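Local atomic coordinates of COPII coat assembly protein SEC16 (Saccharomyces cerevisiae, PDB entry 3MZK), a protein that helps initiate assembly of the COPII coat on the endoplasmic reticulum for vesicle formation and cargo selection, and also takes part in autophagy. Residues P15-H18 / K24-Y27; I360-L365 / T376-Y381; F330-W335 / L356-Y361; D380-S385 / R401-V406. All coordinates share one frame; numbering follows the deposited sequence.

Contact 1. Residues P15-H18 / K24-Y27; sequences PIFH and KVVY
His18 and Val26 form an antiparallel hydrogen-bonded pair: His18 N donates to Val26 O at 2.8 Å, and Val26 N returns the bond to His18 O at 3.1 Å. The short strands 16-18 and 24-27 run at 164° to one another, and their register rests on two bridges, His18 with Val26 and Phe17 with Tyr27. Weaker CA-H...O contacts fill in beside these bonds, with Phe17 CA 3.2 Å from Val26 O and Val25 CA 3.5 Å from His18 O. On the other side of strand 24-28, Val25 and Tyr27 bond through their backbones to Thr51 and Lys49 of strand 48-52.

The apolar part lies on the face that carries Phe17 and Tyr27, which make a non-hydrogen-bonded pair. Phe17, its CG opposite the backbone N (chi1 -170°), sets its ring obliquely against Val25 and Tyr27: CD1 lies 3.6 Å from Tyr27 CB, and CE1 meets Val25 CG1 at 3.6 Å. Ile56 packs on all three of these residues, and Trp19 meets the Phe17 ring edge-to-face.

On the face of His18 and Val26, the ring nitrogen ND1 of His18 is hydrogen-bonded to the backbone of a chain of another protein in the assembly. The arrangement is that of a beta hairpin within a three-stranded antiparallel sheet, consistent with the propeller blade that Sec16 is known to lend to Sec13.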
loop_
_atom_site.group_PDB
_atom_site.type_symbol
_atom_site.label_atom_id
_atom_site.label_comp_id
_atom_site.label_asym_id
_atom_site.label_seq_id
_atom_site.Cartn_x
_atom_site.Cartn_y
_atom_site.Cartn_z
ATOM N N PRO B 15 -61.139 -33.560 -4.556
ATOM C CA PRO B 15 -61.118 -32.163 -4.993
ATOM C C PRO B 15 -60.502 -32.037 -6.385
ATOM O O PRO B 15 -59.832 -32.951 -6.848
ATOM C CB PRO B 15 -60.210 -31.483 -3.958
ATOM C CG PRO B 15 -60.170 -32.399 -2.793
ATOM C CD PRO B 15 -60.316 -33.777 -3.355
ATOM N N ILE B 16 -60.738 -30.911 -7.043
ATOM C CA ILE B 16 -60.105 -30.626 -8.316
ATOM C C ILE B 16 -59.697 -29.164 -8.313
ATOM O O ILE B 16 -60.443 -28.328 -7.822
ATOM C CB ILE B 16 -61.063 -30.868 -9.498
ATOM C CG1 ILE B 16 -61.586 -32.304 -9.491
ATOM C CG2 ILE B 16 -60.374 -30.576 -10.826
ATOM C CD1 ILE B 16 -62.854 -32.503 -10.361
ATOM N N PHE B 17 -58.516 -28.867 -8.853
ATOM C CA PHE B 17 -58.025 -27.498 -8.965
ATOM C C PHE B 17 -57.058 -27.318 -10.140
ATOM O O PHE B 17 -56.107 -28.081 -10.293
ATOM C CB PHE B 17 -57.328 -27.079 -7.673
ATOM C CG PHE B 17 -57.009 -25.615 -7.614
ATOM C CD1 PHE B 17 -57.880 -24.729 -6.987
ATOM C CD2 PHE B 17 -55.844 -25.118 -8.193
ATOM C CE1 PHE B 17 -57.592 -23.379 -6.931
ATOM C CE2 PHE B 17 -55.553 -23.766 -8.147
ATOM C CZ PHE B 17 -56.425 -22.895 -7.511
ATOM N N HIS B 18 -57.294 -26.306 -10.964
ATOM C CA HIS B 18 -56.416 -26.044 -12.099
ATOM C C HIS B 18 -56.283 -24.567 -12.423
ATOM O O HIS B 18 -57.252 -23.817 -12.387
ATOM C CB HIS B 18 -56.876 -26.799 -13.349
ATOM C CG HIS B 18 -56.545 -28.256 -13.324
ATOM N ND1 HIS B 18 -57.499 -29.239 -13.462
ATOM C CD2 HIS B 18 -55.360 -28.896 -13.174
ATOM C CE1 HIS B 18 -56.919 -30.424 -13.394
ATOM N NE2 HIS B 18 -55.623 -30.245 -13.217
ATOM N N LYS B 24 -58.000 -17.266 -14.872
ATOM C CA LYS B 24 -59.154 -17.903 -14.271
ATOM C C LYS B 24 -58.686 -19.160 -13.556
ATOM O O LYS B 24 -57.591 -19.661 -13.801
ATOM C CB LYS B 24 -60.186 -18.277 -15.337
ATOM C CG LYS B 24 -60.815 -17.109 -16.084
ATOM C CD LYS B 24 -61.931 -17.645 -16.970
ATOM C CE LYS B 24 -62.607 -16.578 -17.813
ATOM N NZ LYS B 24 -63.660 -17.205 -18.675
ATOM N N VAL B 25 -59.520 -19.682 -12.676
ATOM C CA VAL B 25 -59.203 -20.928 -12.011
ATOM C C VAL B 25 -60.441 -21.823 -12.022
ATOM O O VAL B 25 -61.565 -21.328 -12.064
ATOM C CB VAL B 25 -58.677 -20.647 -10.582
ATOM C CG1 VAL B 25 -59.320 -21.552 -9.553
ATOM C CG2 VAL B 25 -57.161 -20.773 -10.547
ATOM N N VAL B 26 -60.237 -23.134 -12.012
ATOM C CA VAL B 26 -61.337 -24.094 -11.892
ATOM C C VAL B 26 -61.084 -24.957 -10.680
ATOM O O VAL B 26 -59.978 -25.482 -10.511
ATOM C CB VAL B 26 -61.400 -25.069 -13.085
ATOM C CG1 VAL B 26 -62.679 -25.907 -13.018
ATOM C CG2 VAL B 26 -61.338 -24.320 -14.385
ATOM N N TYR B 27 -62.100 -25.131 -9.846
ATOM C CA TYR B 27 -61.971 -26.069 -8.738
ATOM C C TYR B 27 -63.281 -26.760 -8.403
ATOM O O TYR B 27 -64.354 -26.318 -8.804
ATOM C CB TYR B 27 -61.402 -25.385 -7.493
ATOM C CG TYR B 27 -62.287 -24.304 -6.934
ATOM C CD1 TYR B 27 -63.249 -24.591 -5.979
ATOM C CD2 TYR B 27 -62.170 -23.001 -7.370
ATOM C CE1 TYR B 27 -64.066 -23.603 -5.470
ATOM C CE2 TYR B 27 -62.984 -22.007 -6.872
ATOM C CZ TYR B 27 -63.927 -22.312 -5.921
ATOM O OH TYR B 27 -64.732 -21.318 -5.422
#

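Contact 2. Residues I360-L365 / T376-Y381; sequences IYHASL and TKYTDY
Tyr378 carries the contact: its phenol end lies against the ND1-CE1 side of the His362 imidazole, which a first torsion of -177°, with CG anti to the backbone N, carries toward it. The two ring centroids are 4.5 Å apart and the planes meet at 61°, an oblique pairing. Nearer the backbones, Tyr378 CB touches Ala363 CB at 4.0 Å; the axes of the two segments approach to 9.1 Å, a closeness consistent with the small Ala363 side chain. The phenol OH is hydrogen-bonded to Glu337, which anchors the ring at its far end. An alanine in place of Tyr378 is likely to leave the Glu337 carboxylate without this partner and the His362 ring without its aromatic neighbour. Thr379 comes next, its CG2 4.3 Å from Ala363 CB, while its OG1 bonds to Thr376 O at 3.2 Å. The axes lie at 155°, so helices 356-368 and 372-387 form an antiparallel helical hairpin in the Sec23-binding domain of Sec16.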
loop_
_atom_site.group_PDB
_atom_site.type_symbol
_atom_site.label_atom_id
_atom_site.label_comp_id
_atom_site.label_asym_id
_atom_site.label_seq_id
_atom_site.Cartn_x
_atom_site.Cartn_y
_atom_site.Cartn_z
ATOM N N ILE B 360 -37.939 -11.697 -15.547
ATOM C CA ILE B 360 -38.919 -12.294 -16.446
ATOM C C ILE B 360 -40.042 -12.907 -15.625
ATOM O O ILE B 360 -41.222 -12.772 -15.951
ATOM C CB ILE B 360 -38.281 -13.373 -17.338
ATOM C CG1 ILE B 360 -37.143 -12.776 -18.168
ATOM C CG2 ILE B 360 -39.324 -14.011 -18.247
ATOM C CD1 ILE B 360 -36.460 -13.787 -19.058
ATOM N N TYR B 361 -39.659 -13.580 -14.549
ATOM C CA TYR B 361 -40.612 -14.151 -13.610
ATOM C C TYR B 361 -41.483 -13.054 -13.007
ATOM O O TYR B 361 -42.662 -13.267 -12.718
ATOM C CB TYR B 361 -39.849 -14.908 -12.527
ATOM C CG TYR B 361 -40.592 -15.135 -11.238
ATOM C CD1 TYR B 361 -41.732 -15.920 -11.195
ATOM C CD2 TYR B 361 -40.125 -14.589 -10.050
ATOM C CE1 TYR B 361 -42.395 -16.141 -10.003
ATOM C CE2 TYR B 361 -40.782 -14.801 -8.860
ATOM C CZ TYR B 361 -41.911 -15.577 -8.841
ATOM O OH TYR B 361 -42.553 -15.784 -7.651
ATOM N N HIS B 362 -40.887 -11.878 -12.828
ATOM C CA HIS B 362 -41.600 -10.707 -12.334
ATOM C C HIS B 362 -42.685 -10.333 -13.341
ATOM O O HIS B 362 -43.853 -10.205 -12.986
ATOM C CB HIS B 362 -40.616 -9.549 -12.123
ATOM C CG HIS B 362 -41.229 -8.311 -11.543
ATOM N ND1 HIS B 362 -40.538 -7.124 -11.432
ATOM C CD2 HIS B 362 -42.467 -8.075 -11.044
ATOM C CE1 HIS B 362 -41.324 -6.208 -10.892
ATOM N NE2 HIS B 362 -42.499 -6.758 -10.648
ATOM N N ALA B 363 -42.290 -10.176 -14.601
ATOM C CA ALA B 363 -43.237 -9.879 -15.677
ATOM C C ALA B 363 -44.351 -10.915 -15.754
ATOM O O ALA B 363 -45.502 -10.581 -16.006
ATOM C CB ALA B 363 -42.515 -9.783 -17.010
ATOM N N SER B 364 -43.999 -12.175 -15.543
ATOM C CA SER B 364 -44.981 -13.252 -15.526
ATOM C C SER B 364 -45.995 -13.035 -14.407
ATOM O O SER B 364 -47.190 -13.259 -14.591
ATOM C CB SER B 364 -44.283 -14.601 -15.351
ATOM O OG SER B 364 -45.173 -15.677 -15.564
ATOM N N LEU B 365 -45.512 -12.594 -13.248
ATOM C CA LEU B 365 -46.381 -12.344 -12.103
ATOM C C LEU B 365 -47.355 -11.199 -12.350
ATOM O O LEU B 365 -48.470 -11.193 -11.824
ATOM C CB LEU B 365 -45.558 -12.067 -10.851
ATOM C CG LEU B 365 -45.027 -13.321 -10.161
ATOM C CD1 LEU B 365 -44.042 -12.948 -9.074
ATOM C CD2 LEU B 365 -46.170 -14.136 -9.591
ATOM N N THR B 376 -45.755 -5.367 -20.225
ATOM C CA THR B 376 -45.028 -5.088 -21.461
ATOM C C THR B 376 -43.881 -4.112 -21.224
ATOM O O THR B 376 -42.852 -4.188 -21.895
ATOM C CB THR B 376 -45.949 -4.545 -22.568
ATOM O OG1 THR B 376 -46.621 -3.370 -22.097
ATOM C CG2 THR B 376 -46.979 -5.583 -22.955
ATOM N N LYS B 377 -44.055 -3.197 -20.275
ATOM C CA LYS B 377 -42.969 -2.293 -19.900
ATOM C C LYS B 377 -41.726 -3.094 -19.554
ATOM O O LYS B 377 -40.611 -2.678 -19.847
ATOM C CB LYS B 377 -43.361 -1.401 -18.719
ATOM C CG LYS B 377 -44.158 -0.163 -19.099
ATOM C CD LYS B 377 -44.326 0.768 -17.907
ATOM C CE LYS B 377 -44.998 2.069 -18.311
ATOM N NZ LYS B 377 -45.048 3.033 -17.176
ATOM N N TYR B 378 -41.932 -4.255 -18.938
ATOM C CA TYR B 378 -40.831 -5.137 -18.559
ATOM C C TYR B 378 -40.304 -5.969 -19.722
ATOM O O TYR B 378 -39.104 -5.985 -19.983
ATOM C CB TYR B 378 -41.238 -6.049 -17.402
ATOM C CG TYR B 378 -40.886 -5.484 -16.049
ATOM C CD1 TYR B 378 -39.672 -5.789 -15.442
ATOM C CD2 TYR B 378 -41.755 -4.629 -15.385
ATOM C CE1 TYR B 378 -39.341 -5.263 -14.205
ATOM C CE2 TYR B 378 -41.433 -4.101 -14.150
ATOM C CZ TYR B 378 -40.228 -4.419 -13.564
ATOM O OH TYR B 378 -39.910 -3.891 -12.331
ATOM N N THR B 379 -41.197 -6.660 -20.418
ATOM C CA THR B 379 -40.783 -7.480 -21.552
ATOM C C THR B 379 -40.007 -6.649 -22.577
ATOM O O THR B 379 -38.990 -7.094 -23.108
ATOM C CB THR B 379 -41.978 -8.192 -22.230
ATOM O OG1 THR B 379 -42.798 -7.235 -22.911
ATOM C CG2 THR B 379 -42.807 -8.940 -21.197
ATOM N N ASP B 380 -40.480 -5.438 -22.841
ATOM C CA ASP B 380 -39.796 -4.547 -23.772
ATOM C C ASP B 380 -38.396 -4.184 -23.281
ATOM O O ASP B 380 -37.408 -4.370 -23.998
ATOM C CB ASP B 380 -40.625 -3.288 -24.019
ATOM C CG ASP B 380 -41.748 -3.520 -25.014
ATOM O OD1 ASP B 380 -41.978 -4.685 -25.405
ATOM O OD2 ASP B 380 -42.407 -2.535 -25.404
ATOM N N TYR B 381 -38.314 -3.669 -22.059
ATOM C CA TYR B 381 -37.025 -3.327 -21.481
ATOM C C TYR B 381 -36.103 -4.537 -21.460
ATOM O O TYR B 381 -34.918 -4.433 -21.784
ATOM C CB TYR B 381 -37.191 -2.774 -20.066
ATOM C CG TYR B 381 -35.887 -2.679 -19.305
ATOM C CD1 TYR B 381 -34.973 -1.666 -19.572
ATOM C CD2 TYR B 381 -35.570 -3.604 -18.320
ATOM C CE1 TYR B 381 -33.778 -1.582 -18.878
ATOM C CE2 TYR B 381 -34.380 -3.529 -17.620
ATOM C CZ TYR B 381 -33.489 -2.516 -17.904
ATOM O OH TYR B 381 -32.304 -2.437 -17.205
#

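Contact 3. Residues F330-W335 / L356-Y361; sequences FESILW and LPQKIY
Ile333 sets its CD1 obliquely against the CD2-CE2 side of the Tyr361 ring, with Ile333 CD1 3.6 Å from Tyr361 CE2, and the two side chains cross at about a right angle. The same isoleucine also meets the stem of Gln358, where Ile333 CG1 is 4.1 Å from Gln358 CG. That glutamine reaches across with an extended chain; its trans first torsion (chi1 -169°) starts the reach that brings the amide alongside the backbone of Ser332 and Ile333, with Gln358 CD 3.8 Å from Ile333 CA. There Gln358 OE1 is 3.0 Å from Ser332 OG, a hydrogen bond that competes with other acceptors for the single hydroxyl proton.

The axes of the two segments approach to 10.2 Å at 119°, a steep crossing of helices 330-344 and 356-368 within the helical Sec23-binding domain of Sec16.

The NH2 end of Gln358 is held on the other helix too: it is hydrogen-bonded to Asp336, and it gives a weak bond to a water that in turn donates to Ile333 O at 3.1 Å. Replacing Gln358 by a leucine would probably cost Asp336 its amide donor and the water one of its two anchors. Tyr361 is fixed at its far end by a hydrogen bond from its OH to Asn328 O.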
loop_
_atom_site.group_PDB
_atom_site.type_symbol
_atom_site.label_atom_id
_atom_site.label_comp_id
_atom_site.label_asym_id
_atom_site.label_seq_id
_atom_site.Cartn_x
_atom_site.Cartn_y
_atom_site.Cartn_z
ATOM N N PHE B 330 -41.920 -11.826 -3.366
ATOM C CA PHE B 330 -42.079 -10.506 -3.967
ATOM C C PHE B 330 -41.018 -9.530 -3.446
ATOM O O PHE B 330 -40.448 -8.755 -4.220
ATOM C CB PHE B 330 -43.484 -9.953 -3.731
ATOM C CG PHE B 330 -44.568 -10.765 -4.362
ATOM C CD1 PHE B 330 -44.263 -11.801 -5.229
ATOM C CD2 PHE B 330 -45.902 -10.494 -4.094
ATOM C CE1 PHE B 330 -45.271 -12.559 -5.814
ATOM C CE2 PHE B 330 -46.917 -11.246 -4.677
ATOM C CZ PHE B 330 -46.596 -12.279 -5.537
ATOM N N GLU B 331 -40.754 -9.578 -2.140
ATOM C CA GLU B 331 -39.702 -8.751 -1.547
ATOM C C GLU B 331 -38.392 -8.935 -2.303
ATOM O O GLU B 331 -37.738 -7.960 -2.683
ATOM C CB GLU B 331 -39.500 -9.080 -0.064
ATOM C CG GLU B 331 -40.694 -8.772 0.826
ATOM C CD GLU B 331 -41.888 -9.666 0.539
ATOM O OE1 GLU B 331 -41.677 -10.863 0.234
ATOM O OE2 GLU B 331 -43.036 -9.168 0.615
ATOM N N SER B 332 -38.023 -10.193 -2.524
ATOM C CA SER B 332 -36.796 -10.522 -3.245
ATOM C C SER B 332 -36.768 -9.920 -4.645
ATOM O O SER B 332 -35.749 -9.389 -5.078
ATOM C CB SER B 332 -36.610 -12.036 -3.330
ATOM O OG SER B 332 -35.412 -12.361 -4.012
ATOM N N ILE B 333 -37.887 -10.005 -5.358
ATOM C CA ILE B 333 -37.952 -9.438 -6.698
ATOM C C ILE B 333 -37.614 -7.956 -6.668
ATOM O O ILE B 333 -36.776 -7.482 -7.434
ATOM C CB ILE B 333 -39.347 -9.606 -7.316
ATOM C CG1 ILE B 333 -39.683 -11.084 -7.474
ATOM C CG2 ILE B 333 -39.428 -8.899 -8.664
ATOM C CD1 ILE B 333 -41.073 -11.320 -8.022
ATOM N N LEU B 334 -38.276 -7.231 -5.773
ATOM C CA LEU B 334 -38.124 -5.787 -5.678
ATOM C C LEU B 334 -36.773 -5.396 -5.075
ATOM O O LEU B 334 -36.055 -4.561 -5.628
ATOM C CB LEU B 334 -39.278 -5.187 -4.869
ATOM C CG LEU B 334 -40.682 -5.491 -5.402
ATOM C CD1 LEU B 334 -41.751 -4.946 -4.480
ATOM C CD2 LEU B 334 -40.872 -4.941 -6.806
ATOM N N TRP B 335 -36.428 -5.999 -3.943
ATOM C CA TRP B 335 -35.129 -5.751 -3.337
ATOM C C TRP B 335 -34.016 -5.955 -4.356
ATOM O O TRP B 335 -33.166 -5.081 -4.533
ATOM C CB TRP B 335 -34.902 -6.662 -2.137
ATOM C CG TRP B 335 -35.742 -6.306 -0.969
ATOM C CD1 TRP B 335 -36.363 -5.114 -0.742
ATOM C CD2 TRP B 335 -36.070 -7.149 0.139
ATOM N NE1 TRP B 335 -37.053 -5.160 0.445
ATOM C CE2 TRP B 335 -36.890 -6.400 1.005
ATOM C CE3 TRP B 335 -35.749 -8.468 0.482
ATOM C CZ2 TRP B 335 -37.392 -6.921 2.195
ATOM C CZ3 TRP B 335 -36.247 -8.985 1.665
ATOM C CH2 TRP B 335 -37.059 -8.214 2.507
ATOM N N LEU B 356 -31.738 -11.763 -14.198
ATOM C CA LEU B 356 -32.595 -11.618 -15.374
ATOM C C LEU B 356 -33.771 -12.599 -15.358
ATOM O O LEU B 356 -34.910 -12.214 -15.627
ATOM C CB LEU B 356 -31.789 -11.755 -16.665
ATOM C CG LEU B 356 -31.014 -10.497 -17.063
ATOM C CD1 LEU B 356 -29.917 -10.806 -18.074
ATOM C CD2 LEU B 356 -31.971 -9.446 -17.600
ATOM N N PRO B 357 -33.503 -13.876 -15.044
ATOM C CA PRO B 357 -34.613 -14.816 -14.899
ATOM C C PRO B 357 -35.665 -14.295 -13.929
ATOM O O PRO B 357 -36.855 -14.405 -14.213
ATOM C CB PRO B 357 -33.932 -16.054 -14.324
ATOM C CG PRO B 357 -32.569 -15.995 -14.891
ATOM C CD PRO B 357 -32.201 -14.549 -14.909
ATOM N N GLN B 358 -35.234 -13.721 -12.811
ATOM C CA GLN B 358 -36.171 -13.231 -11.806
ATOM C C GLN B 358 -37.010 -12.090 -12.358
ATOM O O GLN B 358 -38.177 -11.960 -12.011
ATOM C CB GLN B 358 -35.440 -12.789 -10.539
ATOM C CG GLN B 358 -36.357 -12.527 -9.354
ATOM C CD GLN B 358 -35.599 -12.058 -8.117
ATOM O OE1 GLN B 358 -35.803 -12.571 -7.015
ATOM N NE2 GLN B 358 -34.728 -11.071 -8.296
ATOM N N LYS B 359 -36.416 -11.267 -13.219
ATOM C CA LYS B 359 -37.138 -10.160 -13.842
ATOM C C LYS B 359 -38.242 -10.655 -14.776
ATOM O O LYS B 359 -39.342 -10.097 -14.803
ATOM C CB LYS B 359 -36.181 -9.252 -14.612
ATOM C CG LYS B 359 -35.221 -8.476 -13.736
ATOM C CD LYS B 359 -34.476 -7.438 -14.552
ATOM C CE LYS B 359 -33.412 -6.743 -13.734
ATOM N NZ LYS B 359 -32.588 -5.855 -14.597
ATOM N N ILE B 360 -37.939 -11.697 -15.547
ATOM C CA ILE B 360 -38.919 -12.294 -16.446
ATOM C C ILE B 360 -40.042 -12.907 -15.625
ATOM O O ILE B 360 -41.222 -12.772 -15.951
ATOM C CB ILE B 360 -38.281 -13.373 -17.338
ATOM C CG1 ILE B 360 -37.143 -12.776 -18.168
ATOM C CG2 ILE B 360 -39.324 -14.011 -18.247
ATOM C CD1 ILE B 360 -36.460 -13.787 -19.058
ATOM N N TYR B 361 -39.659 -13.580 -14.549
ATOM C CA TYR B 361 -40.612 -14.151 -13.610
ATOM C C TYR B 361 -41.483 -13.054 -13.007
ATOM O O TYR B 361 -42.662 -13.267 -12.718
ATOM C CB TYR B 361 -39.849 -14.908 -12.527
ATOM C CG TYR B 361 -40.592 -15.135 -11.238
ATOM C CD1 TYR B 361 -41.732 -15.920 -11.195
ATOM C CD2 TYR B 361 -40.125 -14.589 -10.050
ATOM C CE1 TYR B 361 -42.395 -16.141 -10.003
ATOM C CE2 TYR B 361 -40.782 -14.801 -8.860
ATOM C CZ TYR B 361 -41.911 -15.577 -8.841
ATOM O OH TYR B 361 -42.553 -15.784 -7.651
HETATM O O HOH W 1 -35.567 -9.157 -9.729
#

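Contact 4. Residues D380-S385 / R401-V406; sequences DYLSSS and RELSEV
Helical segments 380-385 and 401-406 run in broadly opposite directions and come nearest at Ser383 and Leu403, whose CA atoms are 7.7 Å apart. Leu403 spans the distance. It swings its CG to the far side of its own N (chi1 -179°) and points its branched end at the opposite backbone: CD1 lies 4.1 Å from Leu382 CB, and CD2 sits 3.9 Å from Leu382 C and 3.8 Å from Ser383 OG. One methyl thus rests beside the root of a side chain and the other against the peptide that links Leu382 to Ser383. The contact is one leucine resting on a helix surface, with no hydrogen bond across it; the two segments together bury only 124 Å², and Leu403 contributes 71 Å² of this, more than Leu382 and Ser383 combined.

Leu382 presents its CB to Leu403 while its far end packs on Lys359 and Ile360 of helix 356-368. The Ser383 hydroxyl is hydrogen-bonded back to Thr379 O within its own helix, so the CD2 methyl meets a polar atom that is already satisfied. Val406, three residues after Leu403, packs on Ile360 as well, which makes Ile360 a common neighbour of both helices. The arrangement is packing of two roughly oppositely running helices, 372-387 and 394-409, the last two of the modelled chain, within the all-helical Sec23-binding domain of Sec16.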
loop_
_atom_site.group_PDB
_atom_site.type_symbol
_atom_site.label_atom_id
_atom_site.label_comp_id
_atom_site.label_asym_id
_atom_site.label_seq_id
_atom_site.Cartn_x
_atom_site.Cartn_y
_atom_site.Cartn_z
ATOM N N ASP B 380 -40.480 -5.438 -22.841
ATOM C CA ASP B 380 -39.796 -4.547 -23.772
ATOM C C ASP B 380 -38.396 -4.184 -23.281
ATOM O O ASP B 380 -37.408 -4.370 -23.998
ATOM C CB ASP B 380 -40.625 -3.288 -24.019
ATOM C CG ASP B 380 -41.748 -3.520 -25.014
ATOM O OD1 ASP B 380 -41.978 -4.685 -25.405
ATOM O OD2 ASP B 380 -42.407 -2.535 -25.404
ATOM N N TYR B 381 -38.314 -3.669 -22.059
ATOM C CA TYR B 381 -37.025 -3.327 -21.481
ATOM C C TYR B 381 -36.103 -4.537 -21.460
ATOM O O TYR B 381 -34.918 -4.433 -21.784
ATOM C CB TYR B 381 -37.191 -2.774 -20.066
ATOM C CG TYR B 381 -35.887 -2.679 -19.305
ATOM C CD1 TYR B 381 -34.973 -1.666 -19.572
ATOM C CD2 TYR B 381 -35.570 -3.604 -18.320
ATOM C CE1 TYR B 381 -33.778 -1.582 -18.878
ATOM C CE2 TYR B 381 -34.380 -3.529 -17.620
ATOM C CZ TYR B 381 -33.489 -2.516 -17.904
ATOM O OH TYR B 381 -32.304 -2.437 -17.205
ATOM N N LEU B 382 -36.654 -5.685 -21.078
ATOM C CA LEU B 382 -35.860 -6.899 -20.950
ATOM C C LEU B 382 -35.350 -7.374 -22.300
ATOM O O LEU B 382 -34.285 -7.982 -22.386
ATOM C CB LEU B 382 -36.663 -7.999 -20.260
ATOM C CG LEU B 382 -36.910 -7.780 -18.765
ATOM C CD1 LEU B 382 -37.898 -8.799 -18.216
ATOM C CD2 LEU B 382 -35.595 -7.829 -18.002
ATOM N N SER B 383 -36.108 -7.090 -23.355
ATOM C CA SER B 383 -35.688 -7.444 -24.704
ATOM C C SER B 383 -34.350 -6.797 -25.033
ATOM O O SER B 383 -33.384 -7.481 -25.367
ATOM C CB SER B 383 -36.747 -7.043 -25.734
ATOM O OG SER B 383 -37.856 -7.925 -25.691
ATOM N N SER B 384 -34.293 -5.476 -24.931
ATOM C CA SER B 384 -33.053 -4.755 -25.193
ATOM C C SER B 384 -31.962 -5.232 -24.244
ATOM O O SER B 384 -30.794 -5.344 -24.619
ATOM C CB SER B 384 -33.263 -3.252 -25.032
ATOM O OG SER B 384 -33.687 -2.941 -23.717
ATOM N N SER B 385 -32.360 -5.515 -23.011
ATOM C CA SER B 385 -31.440 -6.004 -21.999
ATOM C C SER B 385 -30.785 -7.322 -22.431
ATOM O O SER B 385 -29.577 -7.502 -22.273
ATOM C CB SER B 385 -32.180 -6.178 -20.672
ATOM O OG SER B 385 -31.285 -6.286 -19.583
ATOM N N ARG B 401 -36.130 -17.382 -25.195
ATOM C CA ARG B 401 -37.314 -18.213 -25.336
ATOM C C ARG B 401 -38.329 -17.873 -24.250
ATOM O O ARG B 401 -39.489 -17.581 -24.537
ATOM C CB ARG B 401 -36.929 -19.690 -25.263
ATOM C CG ARG B 401 -38.107 -20.649 -25.228
ATOM C CD ARG B 401 -37.626 -22.065 -24.973
ATOM N NE ARG B 401 -36.576 -22.093 -23.960
ATOM C CZ ARG B 401 -36.802 -22.025 -22.654
ATOM N NH1 ARG B 401 -38.047 -21.928 -22.201
ATOM N NH2 ARG B 401 -35.788 -22.053 -21.800
ATOM N N GLU B 402 -37.871 -17.904 -23.003
ATOM C CA GLU B 402 -38.736 -17.675 -21.856
ATOM C C GLU B 402 -39.350 -16.288 -21.903
ATOM O O GLU B 402 -40.477 -16.075 -21.460
ATOM C CB GLU B 402 -37.951 -17.867 -20.563
ATOM C CG GLU B 402 -37.423 -19.278 -20.388
ATOM C CD GLU B 402 -36.513 -19.419 -19.186
ATOM O OE1 GLU B 402 -35.991 -18.387 -18.700
ATOM O OE2 GLU B 402 -36.322 -20.566 -18.730
ATOM N N LEU B 403 -38.603 -15.345 -22.455
ATOM C CA LEU B 403 -39.079 -13.981 -22.566
ATOM C C LEU B 403 -40.164 -13.907 -23.626
ATOM O O LEU B 403 -41.154 -13.200 -23.457
ATOM C CB LEU B 403 -37.924 -13.045 -22.912
ATOM C CG LEU B 403 -38.270 -11.565 -23.047
ATOM C CD1 LEU B 403 -38.943 -11.060 -21.782
ATOM C CD2 LEU B 403 -37.016 -10.764 -23.368
ATOM N N SER B 404 -39.980 -14.642 -24.718
ATOM C CA SER B 404 -40.995 -14.714 -25.767
ATOM C C SER B 404 -42.315 -15.270 -25.241
ATOM O O SER B 404 -43.384 -14.734 -25.538
ATOM C CB SER B 404 -40.512 -15.564 -26.942
ATOM O OG SER B 404 -39.543 -14.867 -27.699
ATOM N N GLU B 405 -42.231 -16.344 -24.460
ATOM C CA GLU B 405 -43.417 -16.992 -23.923
ATOM C C GLU B 405 -44.240 -16.012 -23.096
ATOM O O GLU B 405 -45.449 -15.890 -23.288
ATOM C CB GLU B 405 -43.035 -18.208 -23.075
ATOM C CG GLU B 405 -44.223 -19.059 -22.645
ATOM C CD GLU B 405 -44.949 -19.678 -23.825
ATOM O OE1 GLU B 405 -44.397 -19.645 -24.946
ATOM O OE2 GLU B 405 -46.073 -20.195 -23.637
ATOM N N VAL B 406 -43.578 -15.314 -22.177
ATOM C CA VAL B 406 -44.253 -14.335 -21.337
ATOM C C VAL B 406 -44.801 -13.197 -22.186
ATOM O O VAL B 406 -45.933 -12.756 -21.999
ATOM C CB VAL B 406 -43.315 -13.765 -20.273
ATOM C CG1 VAL B 406 -44.042 -12.733 -19.435
ATOM C CG2 VAL B 406 -42.768 -14.884 -19.403
#

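Overall arrangement
From the N terminus, contact 1 closes the short hairpin loop between strands 16-19 and 24-28, and it stands apart: its nearest atoms are at least about 12 Å from the others. The remaining three follow one another near the C terminus. Contact 3 closes the longer excursion from 330-335 to 356-361; contact 2 starts where it ends, sharing Ile360 and Tyr361, and contact 4 starts where contact 2 ends, sharing Asp380 and Tyr381. None is nested in another. They touch directly, with His362 CG 3.4 Å from Ile333 CG2 and Ile360 CG2 3.7 Å from Val406 CG2, so helix 356-368 lies against helices 330-344, 372-387 and 394-409.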